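Side-chain contacts in NDP-rhamnosyltransferase (Saccharopolyspora spinosa, PDB 3TSA), which is a GT-B-fold glycosyltransferase of the rhamnosyltransferase kind, built from two facing Rossmann-like domains: residues 197-200 with 201-205; 213-216 with 217-221; 277-280 with 281-284. One frame throughout, in Å; residues are numbered along the deposited sequence.

Contact 1. Residues 197-200 with 201-205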
loop_
_atom_site.group_PDB
_atom_site.type_symbol
_atom_site.label_atom_id
_atom_site.label_comp_id
_atom_site.label_asym_id
_atom_site.label_seq_id
_atom_site.Cartn_x
_atom_site.Cartn_y
_atom_site.Cartn_z
ATOM N N VAL A 197 -13.031 14.794 -2.242
ATOM C CA VAL A 197 -12.600 13.386 -2.247
ATOM C C VAL A 197 -12.726 12.889 -0.820
ATOM O O VAL A 197 -12.164 13.516 0.089
ATOM C CB VAL A 197 -11.180 13.164 -2.886
ATOM C CG1 VAL A 197 -10.015 13.951 -2.135
ATOM C CG2 VAL A 197 -10.835 11.693 -2.911
ATOM N N GLN A 198 -13.404 11.756 -0.598
ATOM C CA GLN A 198 -13.642 11.249 0.769
ATOM C C GLN A 198 -12.316 10.823 1.457
ATOM O O GLN A 198 -11.494 10.055 0.895
ATOM C CB GLN A 198 -14.594 10.006 0.713
ATOM C CG GLN A 198 -15.051 9.637 2.056
ATOM C CD GLN A 198 -16.097 8.584 2.075
ATOM O OE1 GLN A 198 -17.018 8.530 1.217
ATOM N NE2 GLN A 198 -16.049 7.796 3.105
ATOM N N TYR A 199 -12.130 11.321 2.687
ATOM C CA TYR A 199 -10.954 10.948 3.509
ATOM C C TYR A 199 -11.100 9.453 3.821
ATOM O O TYR A 199 -12.147 9.046 4.343
ATOM C CB TYR A 199 -10.940 11.810 4.811
ATOM C CG TYR A 199 -9.754 11.379 5.656
ATOM C CD1 TYR A 199 -8.425 11.680 5.235
ATOM C CD2 TYR A 199 -9.945 10.593 6.755
ATOM C CE1 TYR A 199 -7.320 11.193 5.935
ATOM C CE2 TYR A 199 -8.842 10.153 7.507
ATOM C CZ TYR A 199 -7.553 10.429 7.081
ATOM O OH TYR A 199 -6.484 9.891 7.844
ATOM N N VAL A 200 -10.022 8.683 3.581
ATOM C CA VAL A 200 -9.981 7.271 3.991
ATOM C C VAL A 200 -8.875 7.225 5.008
ATOM O O VAL A 200 -7.756 7.597 4.711
ATOM C CB VAL A 200 -9.586 6.393 2.813
ATOM C CG1 VAL A 200 -9.357 4.945 3.310
ATOM C CG2 VAL A 200 -10.732 6.393 1.836
ATOM N N PRO A 201 -9.184 6.745 6.209
ATOM C CA PRO A 201 -8.114 6.781 7.191
ATOM C C PRO A 201 -6.963 5.901 6.719
ATOM O O PRO A 201 -7.154 4.746 6.288
ATOM C CB PRO A 201 -8.789 6.262 8.483
ATOM C CG PRO A 201 -10.209 6.711 8.325
ATOM C CD PRO A 201 -10.496 6.444 6.814
ATOM N N TYR A 202 -5.793 6.482 6.660
ATOM C CA TYR A 202 -4.576 5.731 6.478
ATOM C C TYR A 202 -3.648 6.311 7.445
ATOM O O TYR A 202 -3.249 7.471 7.322
ATOM C CB TYR A 202 -3.961 5.898 5.073
ATOM C CG TYR A 202 -2.633 5.197 4.984
ATOM C CD1 TYR A 202 -2.556 3.791 5.122
ATOM C CD2 TYR A 202 -1.444 5.931 4.851
ATOM C CE1 TYR A 202 -1.288 3.158 5.086
ATOM C CE2 TYR A 202 -0.129 5.313 4.821
ATOM C CZ TYR A 202 -0.115 3.871 4.911
ATOM O OH TYR A 202 1.121 3.207 4.943
ATOM N N ASN A 203 -3.283 5.472 8.419
ATOM C CA ASN A 203 -2.368 5.885 9.462
ATOM C C ASN A 203 -1.148 4.952 9.542
ATOM O O ASN A 203 -0.612 4.718 10.649
ATOM C CB ASN A 203 -3.084 5.828 10.813
ATOM C CG ASN A 203 -4.553 6.223 10.750
ATOM O OD1 ASN A 203 -5.435 5.412 11.076
ATOM N ND2 ASN A 203 -4.813 7.476 10.410
ATOM N N GLY A 204 -0.741 4.376 8.412
ATOM C CA GLY A 204 0.452 3.533 8.380
ATOM C C GLY A 204 0.014 2.081 8.535
ATOM O O GLY A 204 -1.166 1.775 8.705
ATOM N N SER A 205 1.010 1.199 8.517
ATOM C CA SER A 205 0.762 -0.220 8.752
ATOM C C SER A 205 0.951 -0.615 10.212
ATOM O O SER A 205 1.469 0.162 11.005
ATOM C CB SER A 205 1.689 -0.998 7.876
ATOM O OG SER A 205 3.021 -0.845 8.382
HETATM O O HOH W 1 -4.249 9.809 6.364
#

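Contact 2. Residues 213-216 with 217-221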
loop_
_atom_site.group_PDB
_atom_site.type_symbol
_atom_site.label_atom_id
_atom_site.label_comp_id
_atom_site.label_asym_id
_atom_site.label_seq_id
_atom_site.Cartn_x
_atom_site.Cartn_y
_atom_site.Cartn_z
ATOM N N ALA A 213 -10.378 -4.117 20.503
ATOM C CA ALA A 213 -11.636 -4.679 19.973
ATOM C C ALA A 213 -12.861 -4.034 20.614
ATOM O O ALA A 213 -13.907 -3.847 19.970
ATOM C CB ALA A 213 -11.673 -6.245 20.177
ATOM N N ALA A 214 -12.725 -3.685 21.902
ATOM C CA ALA A 214 -13.883 -3.245 22.658
ATOM C C ALA A 214 -13.412 -2.213 23.681
ATOM O O ALA A 214 -12.262 -2.239 24.131
ATOM C CB ALA A 214 -14.484 -4.445 23.390
ATOM N N ARG A 215 -14.315 -1.306 24.046
ATOM C CA ARG A 215 -14.044 -0.467 25.205
ATOM C C ARG A 215 -14.196 -1.254 26.538
ATOM O O ARG A 215 -14.552 -2.451 26.590
ATOM C CB ARG A 215 -14.945 0.769 25.206
ATOM C CG ARG A 215 -16.419 0.425 25.443
ATOM C CD ARG A 215 -17.245 1.667 25.869
ATOM N NE ARG A 215 -16.913 2.118 27.239
ATOM C CZ ARG A 215 -17.410 3.237 27.812
ATOM N NH1 ARG A 215 -18.289 4.007 27.145
ATOM N NH2 ARG A 215 -17.053 3.586 29.064
ATOM N N THR A 216 -13.850 -0.582 27.621
ATOM C CA THR A 216 -13.908 -1.200 28.953
ATOM C C THR A 216 -14.770 -0.234 29.753
ATOM O O THR A 216 -15.373 0.703 29.194
ATOM C CB THR A 216 -12.514 -1.417 29.650
ATOM O OG1 THR A 216 -11.909 -0.165 30.012
ATOM C CG2 THR A 216 -11.501 -2.238 28.756
ATOM N N SER A 217 -14.814 -0.454 31.052
ATOM C CA SER A 217 -15.626 0.415 31.932
ATOM C C SER A 217 -15.018 1.834 31.963
ATOM O O SER A 217 -15.713 2.821 32.246
ATOM C CB SER A 217 -15.713 -0.253 33.306
ATOM O OG SER A 217 -14.458 -0.642 33.738
ATOM N N ALA A 218 -13.727 1.964 31.670
ATOM C CA ALA A 218 -13.057 3.252 31.816
ATOM C C ALA A 218 -13.437 4.174 30.671
ATOM O O ALA A 218 -13.963 3.701 29.658
ATOM C CB ALA A 218 -11.525 3.087 31.829
ATOM N N ARG A 219 -13.141 5.452 30.831
ATOM C CA ARG A 219 -13.414 6.467 29.747
ATOM C C ARG A 219 -12.123 6.566 28.931
ATOM O O ARG A 219 -11.099 7.142 29.417
ATOM C CB ARG A 219 -13.672 7.815 30.449
ATOM C CG ARG A 219 -14.648 7.703 31.627
ATOM C CD ARG A 219 -16.018 7.022 31.114
ATOM N NE ARG A 219 -16.753 7.871 30.150
ATOM C CZ ARG A 219 -17.383 9.014 30.428
ATOM N NH1 ARG A 219 -18.065 9.662 29.469
ATOM N NH2 ARG A 219 -17.384 9.506 31.663
ATOM N N ARG A 220 -12.122 5.976 27.740
ATOM C CA ARG A 220 -10.866 5.835 27.022
ATOM C C ARG A 220 -10.587 7.109 26.209
ATOM O O ARG A 220 -11.419 7.548 25.390
ATOM C CB ARG A 220 -10.948 4.606 26.105
ATOM C CG ARG A 220 -9.654 4.317 25.411
ATOM C CD ARG A 220 -9.649 2.875 24.770
ATOM N NE ARG A 220 -9.600 1.779 25.719
ATOM C CZ ARG A 220 -9.753 0.506 25.365
ATOM N NH1 ARG A 220 -9.962 0.224 24.097
ATOM N NH2 ARG A 220 -9.739 -0.465 26.251
ATOM N N VAL A 221 -9.439 7.735 26.446
ATOM C CA VAL A 221 -9.031 8.961 25.802
ATOM C C VAL A 221 -7.741 8.627 25.076
ATOM O O VAL A 221 -6.772 8.163 25.701
ATOM C CB VAL A 221 -8.744 10.006 26.912
ATOM C CG1 VAL A 221 -8.038 11.306 26.351
ATOM C CG2 VAL A 221 -10.066 10.376 27.600
HETATM O O HOH W 2 -10.078 -3.260 25.902
HETATM O O HOH W 3 -12.495 1.869 27.929
#

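Contact 3. Residues 277-280 with 281-284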
loop_
_atom_site.group_PDB
_atom_site.type_symbol
_atom_site.label_atom_id
_atom_site.label_comp_id
_atom_site.label_asym_id
_atom_site.label_seq_id
_atom_site.Cartn_x
_atom_site.Cartn_y
_atom_site.Cartn_z
ATOM N N SER A 277 3.158 1.476 18.156
ATOM C CA SER A 277 3.124 1.821 16.685
ATOM C C SER A 277 1.840 1.263 16.038
ATOM O O SER A 277 1.875 0.501 15.077
ATOM C CB SER A 277 4.356 1.306 15.943
ATOM O OG SER A 277 5.467 2.104 16.249
ATOM N N VAL A 278 0.696 1.599 16.603
ATOM C CA VAL A 278 -0.545 0.959 16.183
ATOM C C VAL A 278 -1.366 2.029 15.461
ATOM O O VAL A 278 -1.724 3.025 16.076
ATOM C CB VAL A 278 -1.438 0.481 17.388
ATOM C CG1 VAL A 278 -2.804 -0.103 16.822
ATOM C CG2 VAL A 278 -0.730 -0.572 18.244
ATOM N N PRO A 279 -1.689 1.812 14.173
ATOM C CA PRO A 279 -2.512 2.737 13.374
ATOM C C PRO A 279 -3.795 3.102 14.120
ATOM O O PRO A 279 -4.558 2.208 14.550
ATOM C CB PRO A 279 -2.874 1.857 12.149
ATOM C CG PRO A 279 -1.588 1.115 11.911
ATOM C CD PRO A 279 -1.172 0.702 13.347
ATOM N N LEU A 280 -4.027 4.416 14.248
ATOM C CA LEU A 280 -5.156 4.914 14.986
ATOM C C LEU A 280 -6.479 4.236 14.664
ATOM O O LEU A 280 -7.280 3.924 15.530
ATOM C CB LEU A 280 -5.231 6.392 14.621
ATOM C CG LEU A 280 -5.517 7.286 15.757
ATOM C CD1 LEU A 280 -4.405 7.038 16.744
ATOM C CD2 LEU A 280 -5.577 8.716 15.155
ATOM N N ASN A 281 -6.742 4.029 13.390
ATOM C CA ASN A 281 -8.026 3.566 12.994
ATOM C C ASN A 281 -8.326 2.159 13.480
ATOM O O ASN A 281 -9.475 1.753 13.542
ATOM C CB ASN A 281 -8.108 3.682 11.444
ATOM C CG ASN A 281 -7.345 2.619 10.751
ATOM O OD1 ASN A 281 -6.206 2.822 10.308
ATOM N ND2 ASN A 281 -7.958 1.453 10.642
ATOM N N LEU A 282 -7.298 1.403 13.857
ATOM C CA LEU A 282 -7.516 0.043 14.356
ATOM C C LEU A 282 -8.225 0.012 15.720
ATOM O O LEU A 282 -8.908 -0.976 16.041
ATOM C CB LEU A 282 -6.171 -0.696 14.416
ATOM C CG LEU A 282 -5.503 -0.886 13.045
ATOM C CD1 LEU A 282 -4.137 -1.577 13.148
ATOM C CD2 LEU A 282 -6.501 -1.701 12.147
ATOM N N PHE A 283 -8.134 1.081 16.506
ATOM C CA PHE A 283 -8.721 1.063 17.857
ATOM C C PHE A 283 -9.501 2.317 18.220
ATOM O O PHE A 283 -10.145 2.399 19.277
ATOM C CB PHE A 283 -7.629 0.864 18.901
ATOM C CG PHE A 283 -6.651 2.021 18.985
ATOM C CD1 PHE A 283 -6.917 3.122 19.775
ATOM C CD2 PHE A 283 -5.446 1.957 18.311
ATOM C CE1 PHE A 283 -5.973 4.165 19.886
ATOM C CE2 PHE A 283 -4.532 2.976 18.378
ATOM C CZ PHE A 283 -4.811 4.116 19.164
ATOM N N LEU A 284 -9.447 3.327 17.368
ATOM C CA LEU A 284 -10.049 4.570 17.756
ATOM C C LEU A 284 -11.568 4.506 18.023
ATOM O O LEU A 284 -12.099 5.282 18.843
ATOM C CB LEU A 284 -9.662 5.670 16.760
ATOM C CG LEU A 284 -9.624 7.072 17.324
ATOM C CD1 LEU A 284 -8.738 7.357 18.600
ATOM C CD2 LEU A 284 -9.250 8.048 16.209
#

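Contact 1. Residues 197-200 with 201-205
Tyr-199 and Pro-201 lie across one another at a slant, the phenol ring passing obliquely by CA and CG of the proline. The nearest approach is from CE2 of Tyr-199 to CA of Pro-201, 3.5 Å, and the same CE2 stands 3.8 Å from CG of Pro-201, an apolar contact. With CG of Tyr-199 trans to the backbone N (chi1 178°), the ring extends forward along the chain and carries its hydroxyl past the proline. There, water 1 joins Tyr-199 OH to the backbone O of Tyr-202, at 2.7 Å from each, and donates a hydrogen bond to that carbonyl; the hydroxyl is also hydrogen-bonded to Thr-301. Val-200 adds a second apolar touch, its CG1 reaching CD of Pro-201 at 4.0 Å. Further on, the chain bends so that the N of Gly-204 lies over one face of the Tyr-202 ring, 3.5 Å above its centre. In this irregular linker, side chains and water 1 act together with partners outside it. The stretch follows strand 195-196, the last of the N-terminal Rossmann-like sheet, and leads through strand 206-207 toward the C-terminal domain of the GT-B fold: Val-200 packs on Pro-20 of helix 19-27 and Pro-376 of helix 376-385, Tyr-202 meets Trp-23 edge-to-face, and Pro-201 rests on Thr-301 of helix 296-304.

Contact 2. Residues 213-216 with 217-221
Thr-216 and Ala-218 form an ST turn: the N of Ala-218 donates to OG1 of Thr-216 at 3.3 Å, fairly straight at 160°. The threonine hydroxyl lies between its own backbone N and carbonyl carbon (chi1 68°), which turns it toward the following residues and directs CG2 to the guanidinium of Arg-220, 3.5 Å from NH2. Water 3 spans the same turn, accepting from Thr-216 N and donating to Ala-218 O. This is the entry to strand 219-224, central in the parallel sheet of the C-terminal Rossmann-like domain of the GT-B fold. Arg-215 bends at chi3 and folds forward along the chain so that its NE binds Thr-216 O at 2.9 Å, within both the guanidinium and the carbonyl plane. Its NH2 then comes to 4.4 Å from NE of Arg-219, a like-charge approach probably eased by Glu-288, salt-bridged to Arg-219, whose NH1 is hydrogen-bonded to Leu-354 O. Arg-220 starts out extended (chi1 -175°) and kinks only at chi3, bringing CA of Arg-215 over one face of its guanidinium. NH1 makes a weak bond to Ala-214 O at 3.4 Å, water 2 links NH2 to that oxygen, and Arg-220 also binds Thr-286, Trp-211 and Glu-252.

Contact 3. Residues 277-280 with 281-284
The Phe-283 ring receives two backbone oxygens in different ways: Leu-280 O lies over one face, 3.8 Å above the plane and offset toward the rim, while Val-278 O approaches the edge in plane, 3.6 Å from CE2. The ring of Trp-211 also meets it, the planes at about 55°. Chi1 of 66° folds the Phe-283 ring back toward the preceding residues, where CG1 of Val-278 meets CD2 of Phe-283 at 3.7 Å, the two side chains slanting across each other. CZ of Phe-283 also touches CD1 of Leu-280. Elsewhere the side chains run alongside: Pro-279 and Leu-282 point the same way, with CD of the proline 3.7 Å from CD1 of the leucine, and Leu-280 matches Leu-284 in similar fashion. Backbone bonds close the turn. Leu-282 N binds Pro-279 O, three places back, and Leu-280 O takes donors three and four places on, Phe-283 N from above the carbonyl plane and Leu-284 N at 2.9 Å almost in line with the C=O bond. The turn belongs to the C-terminal domain, connecting strand 272-274 to strand 289-292; Leu-280, Phe-283 and Leu-284 pack on Cys-222 of strand 219-224, while Leu-284 also meets Thr-301 and Ala-302 of helix 296-304.

Overall arrangement
Three pieces in series along the chain, 197-205, 213-221 and 277-284, form the linker after the N-terminal sheet, the entry to strand 219-224 and the turn after strand 272-274. Contacts 1 and 3 touch, with centres 12 Å apart: Asn-203 OD1 is 3.0 Å from Asn-281 N, a probable hydrogen bond that ties the linker to the 277-284 turn, and Pro-279 CG packs against the O of Gly-204. Thr-301 borders both. Contact 2 stands further out at the surface, its centre 14 Å from that of contact 3 and 23 Å from that of contact 1, yet Thr-286 bonds to both Arg-220 and Phe-283. Gly-48 and Leu-49 of the second subunit pack on contact 1 and its Thr-50 on contact 3, while its Ala-112 touches Ala-213 of contact 2.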